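PDB 2PBZ: 5-formaminoimidazole-4-carboxamide-1-(Beta)-D-ribofuranosyl 5'-monophosphate synthetase, which binds ATP and is probably a magnesium- or manganese-dependent ligase forming carbon-nitrogen bonds in purine (IMP) biosynthesis. Local coordinates for residues A[288-291]-A[292-295]. Residues are numbered along the deposited sequence; the frame is centred on the assembly and turned at random.
Sequences LSMG and RRIA
With chi1 at 76°, Ser289 OG stands between its own backbone N and carbonyl carbon and faces the start of the helix, where it accepts from Arg292 N at 3.2 Å. Leu288 CG lies anti to its backbone N (chi1 -179°), which carries CD2 over the first turn. Ser289 OG also accepts weakly from Gly291 N. This makes Ser289 the N-cap of helix 290-302. The first turn of the helix sits between strands 170-178 and 183-194 and helix 13-22, consistent with an ATP-grasp-like part meeting a Rossmann-like N-terminal part. Replacing Ser289 by an alanine would probably leave Arg292 N without its capping acceptor and take away the weaker one of Gly291 N. The turn itself is closed by Arg293 N to Ser289 O at 2.8 Å and Ile294 N to Met290 O at 3.1 Å. Ala295 N reaches Gly291 O only weakly. Leu288 CD2 packs on Arg293 CB at 3.6 Å. The Leu288 and Arg292 side chains cross at about a right angle, CG to CG at 4.1 Å. The two arginines then part. Arg292 NE forms a salt bridge with Glu23, while Arg293 NE forms one with Glu185. Ile294 meets Phe176 and Phe87.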
loop_
_atom_site.group_PDB
_atom_site.type_symbol
_atom_site.label_atom_id
_atom_site.label_comp_id
_atom_site.label_asym_id
_atom_site.label_seq_id
_atom_site.Cartn_x
_atom_site.Cartn_y
_atom_site.Cartn_z
ATOM N N LEU A 288 -0.867 -15.481 -3.101
ATOM C CA LEU A 288 -2.253 -15.912 -3.237
ATOM C C LEU A 288 -3.325 -14.974 -2.642
ATOM O O LEU A 288 -3.422 -14.817 -1.428
ATOM C CB LEU A 288 -2.339 -17.317 -2.623
ATOM C CG LEU A 288 -3.579 -18.182 -2.562
ATOM C CD1 LEU A 288 -3.153 -19.615 -2.336
ATOM C CD2 LEU A 288 -4.484 -17.699 -1.449
ATOM N N SER A 289 -4.137 -14.364 -3.509
ATOM C CA SER A 289 -5.203 -13.455 -3.068
ATOM C C SER A 289 -6.434 -14.198 -2.540
ATOM O O SER A 289 -6.501 -15.426 -2.578
ATOM C CB SER A 289 -5.661 -12.561 -4.214
ATOM O OG SER A 289 -6.470 -13.299 -5.107
HETATM N N MSE A 290 -7.419 -13.430 -2.077
HETATM C CA MSE A 290 -8.645 -14.001 -1.540
HETATM C C MSE A 290 -9.466 -14.675 -2.624
HETATM O O MSE A 290 -10.137 -15.681 -2.371
HETATM C CB MSE A 290 -9.498 -12.931 -0.858
HETATM C CG MSE A 290 -10.803 -13.489 -0.287
HETATM SE SE MSE A 290 -10.661 -14.561 1.380
HETATM C CE MSE A 290 -9.117 -15.602 1.007
ATOM N N GLY A 291 -9.426 -14.095 -3.825
ATOM C CA GLY A 291 -10.149 -14.647 -4.947
ATOM C C GLY A 291 -9.492 -15.942 -5.356
ATOM O O GLY A 291 -10.154 -16.874 -5.799
ATOM N N ARG A 292 -8.171 -16.003 -5.205
ATOM C CA ARG A 292 -7.453 -17.212 -5.558
ATOM C C ARG A 292 -7.635 -18.256 -4.465
ATOM O O ARG A 292 -7.602 -19.458 -4.732
ATOM C CB ARG A 292 -5.966 -16.932 -5.782
ATOM C CG ARG A 292 -5.243 -18.160 -6.316
ATOM C CD ARG A 292 -3.842 -17.893 -6.826
ATOM N NE ARG A 292 -3.247 -19.120 -7.350
ATOM C CZ ARG A 292 -1.950 -19.296 -7.575
ATOM N NH1 ARG A 292 -1.094 -18.322 -7.322
ATOM N NH2 ARG A 292 -1.505 -20.456 -8.036
ATOM N N ARG A 293 -7.843 -17.791 -3.235
ATOM C CA ARG A 293 -8.028 -18.685 -2.103
ATOM C C ARG A 293 -9.336 -19.440 -2.266
ATOM O O ARG A 293 -9.403 -20.644 -2.020
ATOM C CB ARG A 293 -8.049 -17.900 -0.800
ATOM C CG ARG A 293 -8.159 -18.774 0.420
ATOM C CD ARG A 293 -6.981 -19.720 0.506
ATOM N NE ARG A 293 -7.176 -20.731 1.537
ATOM C CZ ARG A 293 -8.025 -21.751 1.443
ATOM N NH1 ARG A 293 -8.760 -21.902 0.347
ATOM N NH2 ARG A 293 -8.158 -22.604 2.454
ATOM N N ILE A 294 -10.374 -18.717 -2.670
ATOM C CA ILE A 294 -11.670 -19.318 -2.911
ATOM C C ILE A 294 -11.545 -20.401 -3.994
ATOM O O ILE A 294 -12.116 -21.475 -3.874
ATOM C CB ILE A 294 -12.660 -18.271 -3.393
ATOM C CG1 ILE A 294 -12.954 -17.291 -2.269
ATOM C CG2 ILE A 294 -13.916 -18.941 -3.905
ATOM C CD1 ILE A 294 -13.747 -16.105 -2.719
ATOM N N ALA A 295 -10.780 -20.107 -5.043
ATOM C CA ALA A 295 -10.586 -21.044 -6.139
ATOM C C ALA A 295 -9.769 -22.237 -5.724
ATOM O O ALA A 295 -10.019 -23.345 -6.197
ATOM C CB ALA A 295 -9.924 -20.357 -7.313
#